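Local coordinates for protein gingipain R2 Pro-Domain (Porphyromonas gingivalis, PDB 4IEF) that is the pro-domain of the cysteine protease gingipain R2 and, as in other protease propeptides, probably helps keep the enzyme latent until it is removed, at residues Val16-Ala21 and Ser26-Arg31; Pro64-Leu69 and Phe127-Ile132; Gln147-Ala152 and Val171-Thr176; Pro153-Pro158 and Arg164-Ile169. One frame throughout, in Å; residues are numbered along the deposited sequence.

Interaction 1. Residues Val16-Ala21 and Ser26-Arg31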
loop_
_atom_site.group_PDB
_atom_site.type_symbol
_atom_site.label_atom_id
_atom_site.label_comp_id
_atom_site.label_asym_id
_atom_site.label_seq_id
_atom_site.Cartn_x
_atom_site.Cartn_y
_atom_site.Cartn_z
ATOM N N VAL A 16 -9.223 16.437 15.623
ATOM C CA VAL A 16 -9.270 15.112 16.253
ATOM C C VAL A 16 -7.929 14.915 16.976
ATOM O O VAL A 16 -6.875 14.941 16.334
ATOM C CB VAL A 16 -9.606 13.967 15.253
ATOM C CG1 VAL A 16 -9.535 12.595 15.927
ATOM C CG2 VAL A 16 -10.985 14.182 14.641
ATOM N N ARG A 17 -7.972 14.806 18.321
ATOM C CA ARG A 17 -6.760 14.667 19.135
ATOM C C ARG A 17 -6.915 13.671 20.288
ATOM O O ARG A 17 -8.010 13.500 20.828
ATOM C CB ARG A 17 -6.284 16.034 19.678
ATOM C CG ARG A 17 -7.216 16.755 20.662
ATOM C CD ARG A 17 -6.483 17.918 21.314
ATOM N NE ARG A 17 -7.249 18.542 22.396
ATOM C CZ ARG A 17 -7.779 19.761 22.340
ATOM N NH1 ARG A 17 -7.654 20.499 21.243
ATOM N NH2 ARG A 17 -8.456 20.244 23.374
ATOM N N LEU A 18 -5.788 13.022 20.653
ATOM C CA LEU A 18 -5.678 12.075 21.756
ATOM C C LEU A 18 -5.531 12.875 23.049
ATOM O O LEU A 18 -4.511 13.537 23.241
ATOM C CB LEU A 18 -4.478 11.122 21.521
ATOM C CG LEU A 18 -4.167 10.097 22.614
ATOM C CD1 LEU A 18 -5.094 8.889 22.530
ATOM C CD2 LEU A 18 -2.721 9.652 22.529
ATOM N N LEU A 19 -6.562 12.854 23.905
ATOM C CA LEU A 19 -6.550 13.592 25.174
ATOM C C LEU A 19 -5.731 12.862 26.231
ATOM O O LEU A 19 -4.928 13.497 26.912
ATOM C CB LEU A 19 -7.971 13.866 25.708
ATOM C CG LEU A 19 -8.862 14.825 24.903
ATOM C CD1 LEU A 19 -10.214 14.975 25.563
ATOM C CD2 LEU A 19 -8.245 16.211 24.777
ATOM N N SER A 20 -5.942 11.540 26.376
ATOM C CA SER A 20 -5.240 10.700 27.354
ATOM C C SER A 20 -4.964 9.302 26.798
ATOM O O SER A 20 -5.711 8.812 25.948
ATOM C CB SER A 20 -6.049 10.579 28.645
ATOM O OG SER A 20 -6.364 11.843 29.208
ATOM N N ALA A 21 -3.888 8.665 27.298
ATOM C CA ALA A 21 -3.473 7.308 26.946
ATOM C C ALA A 21 -2.678 6.696 28.099
ATOM O O ALA A 21 -1.599 7.181 28.449
ATOM C CB ALA A 21 -2.660 7.305 25.657
ATOM N N SER A 26 -7.635 4.648 26.318
ATOM C CA SER A 26 -7.433 5.847 25.499
ATOM C C SER A 26 -8.632 6.785 25.512
ATOM O O SER A 26 -9.777 6.343 25.424
ATOM C CB SER A 26 -7.137 5.464 24.048
ATOM O OG SER A 26 -5.844 4.905 23.877
ATOM N N LYS A 27 -8.351 8.090 25.560
ATOM C CA LYS A 27 -9.363 9.147 25.532
ATOM C C LYS A 27 -9.173 9.932 24.239
ATOM O O LYS A 27 -8.132 10.571 24.051
ATOM C CB LYS A 27 -9.259 10.044 26.775
ATOM C CG LYS A 27 -10.593 10.578 27.268
ATOM C CD LYS A 27 -10.423 11.322 28.589
ATOM C CE LYS A 27 -11.573 12.249 28.874
ATOM N NZ LYS A 27 -11.300 13.102 30.059
ATOM N N VAL A 28 -10.136 9.809 23.309
ATOM C CA VAL A 28 -10.047 10.442 21.993
ATOM C C VAL A 28 -11.143 11.506 21.858
ATOM O O VAL A 28 -12.319 11.246 22.131
ATOM C CB VAL A 28 -10.091 9.407 20.824
ATOM C CG1 VAL A 28 -9.881 10.083 19.467
ATOM C CG2 VAL A 28 -9.064 8.290 21.022
ATOM N N GLN A 29 -10.735 12.707 21.429
ATOM C CA GLN A 29 -11.623 13.829 21.195
ATOM C C GLN A 29 -11.836 14.041 19.701
ATOM O O GLN A 29 -10.881 14.110 18.925
ATOM C CB GLN A 29 -11.064 15.110 21.847
ATOM C CG GLN A 29 -11.730 16.409 21.368
ATOM C CD GLN A 29 -11.181 17.634 22.043
ATOM O OE1 GLN A 29 -11.380 17.854 23.236
ATOM N NE2 GLN A 29 -10.484 18.469 21.283
ATOM N N PHE A 30 -13.100 14.151 19.313
ATOM C CA PHE A 30 -13.513 14.497 17.963
ATOM C C PHE A 30 -14.106 15.889 18.012
ATOM O O PHE A 30 -14.870 16.206 18.934
ATOM C CB PHE A 30 -14.537 13.496 17.383
ATOM C CG PHE A 30 -15.292 14.034 16.185
ATOM C CD1 PHE A 30 -16.463 14.775 16.352
ATOM C CD2 PHE A 30 -14.806 13.849 14.893
ATOM C CE1 PHE A 30 -17.116 15.340 15.250
ATOM C CE2 PHE A 30 -15.485 14.383 13.786
ATOM C CZ PHE A 30 -16.631 15.124 13.973
ATOM N N ARG A 31 -13.797 16.699 17.003
ATOM C CA ARG A 31 -14.392 18.013 16.832
ATOM C C ARG A 31 -14.752 18.176 15.363
ATOM O O ARG A 31 -13.969 17.785 14.490
ATOM C CB ARG A 31 -13.482 19.132 17.344
ATOM C CG ARG A 31 -13.631 19.384 18.839
ATOM C CD ARG A 31 -12.626 20.398 19.343
ATOM N NE ARG A 31 -12.879 20.753 20.737
ATOM C CZ ARG A 31 -12.074 21.503 21.484
ATOM N NH1 ARG A 31 -10.938 21.973 20.981
ATOM N NH2 ARG A 31 -12.392 21.779 22.740
#

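Interaction 2. Residues Pro64-Leu69 and Phe127-Ile132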
loop_
_atom_site.group_PDB
_atom_site.type_symbol
_atom_site.label_atom_id
_atom_site.label_comp_id
_atom_site.label_asym_id
_atom_site.label_seq_id
_atom_site.Cartn_x
_atom_site.Cartn_y
_atom_site.Cartn_z
ATOM N N PRO A 64 -29.885 7.403 5.330
ATOM C CA PRO A 64 -29.267 8.735 5.170
ATOM C C PRO A 64 -27.737 8.728 5.106
ATOM O O PRO A 64 -27.107 7.958 5.824
ATOM C CB PRO A 64 -29.762 9.506 6.400
ATOM C CG PRO A 64 -31.017 8.811 6.810
ATOM C CD PRO A 64 -30.792 7.367 6.499
ATOM N N ILE A 65 -27.148 9.573 4.219
ATOM C CA ILE A 65 -25.688 9.734 4.104
ATOM C C ILE A 65 -25.251 10.480 5.351
ATOM O O ILE A 65 -25.529 11.668 5.500
ATOM C CB ILE A 65 -25.221 10.440 2.798
ATOM C CG1 ILE A 65 -25.588 9.601 1.554
ATOM C CG2 ILE A 65 -23.693 10.754 2.839
ATOM C CD1 ILE A 65 -25.503 10.330 0.228
ATOM N N LEU A 66 -24.665 9.749 6.293
ATOM C CA LEU A 66 -24.222 10.322 7.551
ATOM C C LEU A 66 -22.765 9.919 7.770
ATOM O O LEU A 66 -22.488 8.895 8.410
ATOM C CB LEU A 66 -25.156 9.895 8.698
ATOM C CG LEU A 66 -26.639 10.322 8.527
ATOM C CD1 LEU A 66 -27.574 9.456 9.345
ATOM C CD2 LEU A 66 -26.835 11.821 8.784
ATOM N N PRO A 67 -21.827 10.713 7.182
ATOM C CA PRO A 67 -20.396 10.375 7.268
ATOM C C PRO A 67 -19.871 10.192 8.678
ATOM O O PRO A 67 -20.347 10.825 9.618
ATOM C CB PRO A 67 -19.703 11.561 6.591
ATOM C CG PRO A 67 -20.716 12.105 5.676
ATOM C CD PRO A 67 -22.030 11.929 6.368
ATOM N N ILE A 68 -18.885 9.297 8.807
ATOM C CA ILE A 68 -18.227 8.963 10.062
ATOM C C ILE A 68 -16.727 9.288 9.981
ATOM O O ILE A 68 -16.177 9.449 8.889
ATOM C CB ILE A 68 -18.457 7.464 10.445
ATOM C CG1 ILE A 68 -17.736 6.487 9.482
ATOM C CG2 ILE A 68 -19.963 7.130 10.632
ATOM C CD1 ILE A 68 -17.327 5.147 10.137
ATOM N N LEU A 69 -16.079 9.378 11.137
ATOM C CA LEU A 69 -14.641 9.573 11.238
ATOM C C LEU A 69 -14.081 8.382 12.000
ATOM O O LEU A 69 -14.563 8.065 13.089
ATOM C CB LEU A 69 -14.278 10.910 11.905
ATOM C CG LEU A 69 -12.809 11.310 11.802
ATOM C CD1 LEU A 69 -12.683 12.790 11.635
ATOM C CD2 LEU A 69 -12.004 10.821 13.014
ATOM N N PHE A 127 -33.621 8.391 15.224
ATOM C CA PHE A 127 -32.366 8.961 14.741
ATOM C C PHE A 127 -31.432 7.873 14.250
ATOM O O PHE A 127 -31.172 6.899 14.962
ATOM C CB PHE A 127 -31.687 9.827 15.809
ATOM C CG PHE A 127 -32.278 11.213 15.877
ATOM C CD1 PHE A 127 -33.350 11.489 16.719
ATOM C CD2 PHE A 127 -31.782 12.238 15.081
ATOM C CE1 PHE A 127 -33.904 12.770 16.774
ATOM C CE2 PHE A 127 -32.338 13.515 15.132
ATOM C CZ PHE A 127 -33.393 13.775 15.981
ATOM N N PHE A 128 -30.959 8.038 13.007
ATOM C CA PHE A 128 -30.022 7.139 12.340
ATOM C C PHE A 128 -28.603 7.725 12.411
ATOM O O PHE A 128 -28.476 8.947 12.319
ATOM C CB PHE A 128 -30.437 6.917 10.875
ATOM C CG PHE A 128 -31.664 6.054 10.690
ATOM C CD1 PHE A 128 -31.546 4.700 10.404
ATOM C CD2 PHE A 128 -32.941 6.601 10.779
ATOM C CE1 PHE A 128 -32.681 3.902 10.217
ATOM C CE2 PHE A 128 -34.076 5.802 10.596
ATOM C CZ PHE A 128 -33.938 4.460 10.308
ATOM N N PRO A 129 -27.524 6.916 12.583
ATOM C CA PRO A 129 -27.490 5.445 12.724
ATOM C C PRO A 129 -27.955 4.955 14.105
ATOM O O PRO A 129 -28.315 3.785 14.246
ATOM C CB PRO A 129 -26.013 5.112 12.470
ATOM C CG PRO A 129 -25.266 6.331 12.957
ATOM C CD PRO A 129 -26.163 7.499 12.632
ATOM N N GLY A 130 -27.963 5.849 15.092
ATOM C CA GLY A 130 -28.382 5.556 16.460
ATOM C C GLY A 130 -27.305 5.826 17.488
ATOM O O GLY A 130 -27.545 6.539 18.463
ATOM N N GLU A 131 -26.108 5.246 17.281
ATOM C CA GLU A 131 -24.940 5.409 18.156
ATOM C C GLU A 131 -24.027 6.500 17.600
ATOM O O GLU A 131 -23.802 6.554 16.391
ATOM C CB GLU A 131 -24.143 4.087 18.300
ATOM C CG GLU A 131 -24.903 2.844 18.747
ATOM C CD GLU A 131 -25.700 2.880 20.037
ATOM O OE1 GLU A 131 -26.849 2.378 20.034
ATOM O OE2 GLU A 131 -25.160 3.344 21.066
ATOM N N ILE A 132 -23.495 7.352 18.476
ATOM C CA ILE A 132 -22.600 8.434 18.054
ATOM C C ILE A 132 -21.136 7.954 18.100
ATOM O O ILE A 132 -20.261 8.643 17.573
ATOM C CB ILE A 132 -22.826 9.769 18.834
ATOM C CG1 ILE A 132 -22.441 9.668 20.317
ATOM C CG2 ILE A 132 -24.261 10.289 18.653
ATOM C CD1 ILE A 132 -22.077 10.996 20.944
#

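Interaction 3. Residues Gln147-Ala152 and Val171-Thr176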
loop_
_atom_site.group_PDB
_atom_site.type_symbol
_atom_site.label_atom_id
_atom_site.label_comp_id
_atom_site.label_asym_id
_atom_site.label_seq_id
_atom_site.Cartn_x
_atom_site.Cartn_y
_atom_site.Cartn_z
ATOM N N GLN A 147 -7.688 -1.779 17.296
ATOM C CA GLN A 147 -9.131 -1.627 17.154
ATOM C C GLN A 147 -9.450 -0.200 16.698
ATOM O O GLN A 147 -8.848 0.761 17.186
ATOM C CB GLN A 147 -9.882 -1.992 18.445
ATOM C CG GLN A 147 -11.323 -2.418 18.162
ATOM C CD GLN A 147 -12.000 -3.166 19.279
ATOM O OE1 GLN A 147 -11.441 -3.388 20.350
ATOM N NE2 GLN A 147 -13.237 -3.577 19.047
ATOM N N VAL A 148 -10.389 -0.076 15.750
ATOM C CA VAL A 148 -10.786 1.216 15.194
ATOM C C VAL A 148 -12.015 1.757 15.931
ATOM O O VAL A 148 -13.014 1.048 16.077
ATOM C CB VAL A 148 -11.024 1.133 13.663
ATOM C CG1 VAL A 148 -11.516 2.467 13.096
ATOM C CG2 VAL A 148 -9.759 0.675 12.936
ATOM N N VAL A 149 -11.924 3.018 16.393
ATOM C CA VAL A 149 -13.033 3.729 17.027
ATOM C C VAL A 149 -13.688 4.625 15.941
ATOM O O VAL A 149 -12.985 5.306 15.191
ATOM C CB VAL A 149 -12.643 4.501 18.332
ATOM C CG1 VAL A 149 -11.615 5.608 18.084
ATOM C CG2 VAL A 149 -13.880 5.049 19.045
ATOM N N ASN A 150 -15.022 4.570 15.827
ATOM C CA ASN A 150 -15.774 5.359 14.847
ATOM C C ASN A 150 -16.664 6.398 15.520
ATOM O O ASN A 150 -17.454 6.069 16.409
ATOM C CB ASN A 150 -16.637 4.452 13.958
ATOM C CG ASN A 150 -15.925 3.195 13.535
ATOM O OD1 ASN A 150 -14.918 3.243 12.823
ATOM N ND2 ASN A 150 -16.375 2.054 14.042
ATOM N N PHE A 151 -16.540 7.648 15.071
ATOM C CA PHE A 151 -17.387 8.748 15.523
ATOM C C PHE A 151 -18.466 8.970 14.494
ATOM O O PHE A 151 -18.139 9.078 13.313
ATOM C CB PHE A 151 -16.572 10.037 15.707
ATOM C CG PHE A 151 -15.504 9.992 16.768
ATOM C CD1 PHE A 151 -14.184 9.707 16.436
ATOM C CD2 PHE A 151 -15.811 10.266 18.098
ATOM C CE1 PHE A 151 -13.186 9.697 17.418
ATOM C CE2 PHE A 151 -14.818 10.257 19.075
ATOM C CZ PHE A 151 -13.512 9.973 18.729
ATOM N N ALA A 152 -19.738 9.005 14.911
ATOM C CA ALA A 152 -20.871 9.282 14.024
ATOM C C ALA A 152 -21.489 10.620 14.490
ATOM O O ALA A 152 -22.417 10.628 15.304
ATOM C CB ALA A 152 -21.874 8.131 14.045
ATOM N N VAL A 171 -14.569 10.313 23.608
ATOM C CA VAL A 171 -14.811 8.915 23.951
ATOM C C VAL A 171 -13.670 8.340 24.797
ATOM O O VAL A 171 -12.513 8.741 24.657
ATOM C CB VAL A 171 -15.087 8.009 22.717
ATOM C CG1 VAL A 171 -16.354 8.439 21.984
ATOM C CG2 VAL A 171 -13.891 7.940 21.762
ATOM N N ALA A 172 -14.019 7.377 25.655
ATOM C CA ALA A 172 -13.079 6.611 26.455
ATOM C C ALA A 172 -13.113 5.160 25.961
ATOM O O ALA A 172 -14.168 4.511 26.005
ATOM C CB ALA A 172 -13.440 6.701 27.936
ATOM N N VAL A 173 -11.992 4.686 25.412
ATOM C CA VAL A 173 -11.870 3.314 24.923
ATOM C C VAL A 173 -11.070 2.553 25.982
ATOM O O VAL A 173 -9.889 2.839 26.195
ATOM C CB VAL A 173 -11.276 3.218 23.492
ATOM C CG1 VAL A 173 -11.102 1.760 23.061
ATOM C CG2 VAL A 173 -12.151 3.974 22.484
ATOM N N SER A 174 -11.745 1.640 26.693
ATOM C CA SER A 174 -11.168 0.875 27.799
ATOM C C SER A 174 -11.501 -0.608 27.692
ATOM O O SER A 174 -12.435 -0.978 26.976
ATOM C CB SER A 174 -11.685 1.422 29.128
ATOM O OG SER A 174 -13.101 1.405 29.169
ATOM N N GLU A 175 -10.749 -1.453 28.417
ATOM C CA GLU A 175 -10.966 -2.905 28.423
ATOM C C GLU A 175 -12.076 -3.291 29.391
ATOM O O GLU A 175 -12.339 -2.570 30.352
ATOM C CB GLU A 175 -9.674 -3.686 28.733
ATOM C CG GLU A 175 -8.850 -3.165 29.887
ATOM C CD GLU A 175 -7.732 -4.093 30.317
ATOM O OE1 GLU A 175 -6.657 -4.110 29.671
ATOM O OE2 GLU A 175 -7.931 -4.788 31.335
ATOM N N THR A 176 -12.751 -4.415 29.102
ATOM C CA THR A 176 -13.833 -4.968 29.924
ATOM C C THR A 176 -13.326 -6.216 30.659
ATOM O O THR A 176 -12.161 -6.580 30.512
ATOM C CB THR A 176 -15.068 -5.301 29.057
ATOM O OG1 THR A 176 -14.734 -6.305 28.099
ATOM C CG2 THR A 176 -15.638 -4.096 28.361
#

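Interaction 4. Residues Pro153-Pro158 and Arg164-Ile169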
loop_
_atom_site.group_PDB
_atom_site.type_symbol
_atom_site.label_atom_id
_atom_site.label_comp_id
_atom_site.label_asym_id
_atom_site.label_seq_id
_atom_site.Cartn_x
_atom_site.Cartn_y
_atom_site.Cartn_z
ATOM N N PRO A 153 -20.910 11.770 14.058
ATOM C CA PRO A 153 -21.381 13.068 14.568
ATOM C C PRO A 153 -22.608 13.637 13.855
ATOM O O PRO A 153 -23.028 14.758 14.168
ATOM C CB PRO A 153 -20.171 13.973 14.348
ATOM C CG PRO A 153 -19.529 13.427 13.123
ATOM C CD PRO A 153 -19.772 11.949 13.127
ATOM N N LEU A 154 -23.170 12.889 12.900
ATOM C CA LEU A 154 -24.349 13.328 12.172
ATOM C C LEU A 154 -25.468 12.302 12.380
ATOM O O LEU A 154 -25.389 11.171 11.896
ATOM C CB LEU A 154 -24.030 13.566 10.680
ATOM C CG LEU A 154 -22.974 14.645 10.369
ATOM C CD1 LEU A 154 -22.564 14.598 8.929
ATOM C CD2 LEU A 154 -23.472 16.049 10.721
ATOM N N GLN A 155 -26.468 12.693 13.179
ATOM C CA GLN A 155 -27.626 11.870 13.529
ATOM C C GLN A 155 -28.864 12.509 12.899
ATOM O O GLN A 155 -29.106 13.699 13.090
ATOM C CB GLN A 155 -27.754 11.709 15.052
ATOM C CG GLN A 155 -26.506 11.126 15.741
ATOM C CD GLN A 155 -26.274 9.650 15.506
ATOM O OE1 GLN A 155 -27.203 8.837 15.500
ATOM N NE2 GLN A 155 -25.011 9.262 15.365
ATOM N N TYR A 156 -29.600 11.746 12.085
ATOM C CA TYR A 156 -30.729 12.286 11.339
ATOM C C TYR A 156 -31.977 11.443 11.475
ATOM O O TYR A 156 -31.956 10.229 11.237
ATOM C CB TYR A 156 -30.339 12.425 9.848
ATOM C CG TYR A 156 -31.427 12.921 8.916
ATOM C CD1 TYR A 156 -31.862 14.242 8.958
ATOM C CD2 TYR A 156 -31.965 12.090 7.937
ATOM C CE1 TYR A 156 -32.839 14.711 8.082
ATOM C CE2 TYR A 156 -32.939 12.548 7.051
ATOM C CZ TYR A 156 -33.373 13.860 7.126
ATOM O OH TYR A 156 -34.330 14.310 6.246
ATOM N N ASN A 157 -33.071 12.118 11.852
ATOM C CA ASN A 157 -34.402 11.545 11.949
ATOM C C ASN A 157 -35.110 11.871 10.627
ATOM O O ASN A 157 -35.348 13.048 10.354
ATOM C CB ASN A 157 -35.158 12.080 13.176
ATOM C CG ASN A 157 -36.465 11.366 13.474
ATOM O OD1 ASN A 157 -37.293 11.099 12.590
ATOM N ND2 ASN A 157 -36.693 11.063 14.743
ATOM N N PRO A 158 -35.388 10.862 9.763
ATOM C CA PRO A 158 -35.999 11.156 8.451
ATOM C C PRO A 158 -37.458 11.623 8.492
ATOM O O PRO A 158 -37.867 12.386 7.615
ATOM C CB PRO A 158 -35.894 9.824 7.702
ATOM C CG PRO A 158 -34.958 8.978 8.490
ATOM C CD PRO A 158 -35.117 9.419 9.904
ATOM N N ARG A 164 -28.992 16.356 13.795
ATOM C CA ARG A 164 -28.184 16.677 14.967
ATOM C C ARG A 164 -26.714 16.682 14.551
ATOM O O ARG A 164 -26.216 15.679 14.038
ATOM C CB ARG A 164 -28.447 15.685 16.110
ATOM C CG ARG A 164 -29.788 15.902 16.782
ATOM C CD ARG A 164 -30.054 14.861 17.848
ATOM N NE ARG A 164 -31.352 15.076 18.490
ATOM C CZ ARG A 164 -31.880 14.269 19.405
ATOM N NH1 ARG A 164 -31.228 13.179 19.795
ATOM N NH2 ARG A 164 -33.064 14.542 19.935
ATOM N N ILE A 165 -26.055 17.839 14.704
ATOM C CA ILE A 165 -24.650 18.028 14.354
ATOM C C ILE A 165 -23.833 18.039 15.639
ATOM O O ILE A 165 -23.893 19.007 16.393
ATOM C CB ILE A 165 -24.430 19.318 13.503
ATOM C CG1 ILE A 165 -25.237 19.270 12.179
ATOM C CG2 ILE A 165 -22.926 19.557 13.237
ATOM C CD1 ILE A 165 -25.685 20.628 11.631
ATOM N N TYR A 166 -23.071 16.966 15.886
ATOM C CA TYR A 166 -22.224 16.869 17.071
ATOM C C TYR A 166 -20.914 17.604 16.803
ATOM O O TYR A 166 -20.082 17.149 16.021
ATOM C CB TYR A 166 -22.007 15.407 17.494
ATOM C CG TYR A 166 -23.219 14.796 18.162
ATOM C CD1 TYR A 166 -24.282 14.303 17.409
ATOM C CD2 TYR A 166 -23.313 14.723 19.548
ATOM C CE1 TYR A 166 -25.414 13.764 18.018
ATOM C CE2 TYR A 166 -24.438 14.180 20.168
ATOM C CZ TYR A 166 -25.486 13.700 19.398
ATOM O OH TYR A 166 -26.605 13.172 20.001
ATOM N N THR A 167 -20.777 18.789 17.410
ATOM C CA THR A 167 -19.610 19.657 17.241
ATOM C C THR A 167 -18.410 19.094 18.004
ATOM O O THR A 167 -17.277 19.320 17.582
ATOM C CB THR A 167 -19.927 21.092 17.657
ATOM O OG1 THR A 167 -20.387 21.102 19.009
ATOM C CG2 THR A 167 -20.951 21.749 16.740
ATOM N N GLU A 168 -18.661 18.350 19.104
ATOM C CA GLU A 168 -17.621 17.710 19.906
ATOM C C GLU A 168 -18.111 16.385 20.490
ATOM O O GLU A 168 -19.246 16.291 20.963
ATOM C CB GLU A 168 -17.123 18.633 21.025
ATOM C CG GLU A 168 -15.881 18.118 21.729
ATOM C CD GLU A 168 -15.499 18.913 22.957
ATOM O OE1 GLU A 168 -14.552 19.729 22.861
ATOM O OE2 GLU A 168 -16.152 18.737 24.011
ATOM N N ILE A 169 -17.246 15.360 20.424
ATOM C CA ILE A 169 -17.458 14.024 20.989
ATOM C C ILE A 169 -16.145 13.568 21.621
ATOM O O ILE A 169 -15.130 13.482 20.926
ATOM C CB ILE A 169 -17.990 12.947 19.977
ATOM C CG1 ILE A 169 -19.258 13.396 19.210
ATOM C CG2 ILE A 169 -18.215 11.591 20.695
ATOM C CD1 ILE A 169 -19.550 12.580 17.914
#

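Interaction 1. Residues Val16-Ala21 and Ser26-Arg31
S26 pairs with A21 near the start of the second strand of a beta hairpin, and its CA lies 3.5 Å from S20 O in a CA-H...O contact. K27 N donates to the same oxygen, K27 N to S20 O being 2.8 Å and almost straight. The carbonyl of the same residue, K27 O, takes L19 N at 2.8 Å and, more weakly, S20 N. Two residues therefore face one: a classic beta bulge, which moves the register by one and leaves the CB of L19 directed at the opposite strand, where L19 CG rests 3.8 Å from Q29 CB. V28 pairs with L18 on the other face from S20, K27, R17 and Q29, its CG2 a loose 4.3 Å from L18 CD1. Backbone bonds of S26, V28 and F30 to V173, V171 and I169 seat this strand beside strand 162-176. Q29 forms a hydrogen-bonded pair with R17 through both backbones. Its side chain starts with CG anti to the backbone N (chi1 165°) and stays extended, running alongside R17 in the same direction; the amide and guanidinium planes stand 53° apart. F30 turns away from the hairpin partner, but V16 CG2 still touches its CD2 at 3.8 Å. R31 brings NH1 to 3.6 Å from R17 NH1, a like-charge approach probably eased by the salt bridge from R31 NE to E168. Q29 NE2 lies against a face of the R31 guanidinium, toward its rim, and over the centre of the R17 guanidinium, 3.2 Å from R17 CZ.

Interaction 2. Residues Pro64-Leu69 and Phe127-Ile132
P64 and L66 face F128 and P129 across two irregular chain segments whose nearest CA atoms, P64 CA and F128 CA, are 7.4 Å apart, so the backbones are linked here through side chains and not by a ladder of bonds. L66 carries most of the contact. Its CG stands anti to the carbonyl carbon (chi1 -60°), which sends the CD1 branch across the gap. There CD1 presses against the peptide that joins F128 to P129, and the distance from L66 CD1 to F128 O, 3.1 Å, is tight for a methyl group. That peptide is cis, which puts F128 O and P129 CD on the same side of the C-N bond, both turned to the leucine. The methyl accordingly also meets the proline ring, L66 CD1 to P129 CD being 4.1 Å, and reaches back to the other side of the same peptide, with L66 CD1 4.1 Å from F128 CB. P64 adds a lighter touch: its CD sits 4.4 Å from F128 CB, while the phenyl ring itself leads off from the contact and meets K126 in a cation-pi interaction. The contact is thus apolar and small, a buried leucine and proline set against a bend that is largely exposed. Strand 144-157 lies against both segments: Y156 packs on P64 and L66 and bonds through its backbone to F128, while the backbones of L69 and I132 reach F151 and A152, L69 opening strand 69-74 and I132 lying just ahead of strand 133-141.

Interaction 3. Residues Gln147-Ala152 and Val171-Thr176
V149 and F151 meet V171 and V173 across the interior of a curled antiparallel sheet. The strands 144-157 and 162-176 form one long hairpin, but at this distance from its turn they have separated, with segment axes 9.7 Å apart at an angle of 156°. They now face each other through side chains, in the manner of two stacked beta layers. The tight part is wholly apolar and buried. V149 stands with CG2 anti to its own N, which drives that methyl into the gap between the two opposing valines: V149 CG2 is 4.0 Å from V171 CG2. The same methyl, V149 CG2, is also 4.0 Å from V173 CG2. V149 and V171 slide past one another in opposite directions, whereas V173 crosses at a slant.

Beyond V173 the contact fades. S174, E175 and T176 are partly exposed and look to other parts of the chain; E175 forms a salt bridge with R79. On the far side of strand 147-151, N150 holds S70, T134 and S136, and its OD1 also accepts from a basic side chain of the other subunit. F151 closes the packed end, its ring also meeting F30. One methyl, V171 CG2, approaches the ring at two neighbouring atoms, lying 3.7 Å from F151 CE2 and equally close to F151 CZ.

Interaction 4. Residues Pro153-Pro158 and Arg164-Ile169
Q155 and R164 form a hydrogen-bonded antiparallel pair near the turn of the hairpin made by strands 144-157 and 162-176, with R164 N to Q155 O a straight 2.8 Å and Q155 N returning a bond to R164 O. The Q155 side chain leaves this pair at CB, which lies 4.2 Å from R164 CB. CG comes next and touches the neighbouring tyrosine, Q155 CG to Y166 CE1 being 3.7 Å. The chain then bends at chi2 (-73°), and the amide plane ends up 82° from the tyrosine ring. At the tip OE1 accepts from G130 N, and NE2 donates to the carbonyls of A152 and E131. Y166 is held at its backbone: its N bonds to P153 O at 2.8 Å, and that same oxygen lies in the ring plane at the edge. P153 CB then meets I169 CD1 at 3.9 Å, past the corner that the chain turns at T167. The glutamine amide is thus buried with its polar atoms paired; its bonds to G130 and E131 tie the 127-132 bend to the hairpin, and the one to A152 holds the amide to its own strand.

Along the chain interaction 1 closes first and interaction 2 follows; interaction 3 then encloses interaction 4 on the same two strands, 144-157 and 162-176. Close to the hairpin turn those strands are bonded partners, and farther out they face each other as opposite layers, with the two contact centres about 18 Å apart. Interaction 1 adds its own hairpin along strand 162-176, its centre about 10 Å from that of interaction 3. The strands of interactions 1, 3 and 4 thus share one curled sheet. Interaction 2 lies beside interaction 4, about 7 Å between centres, its two loops packing and bonding against strand 144-157. All four contacts belong to the propeptide region.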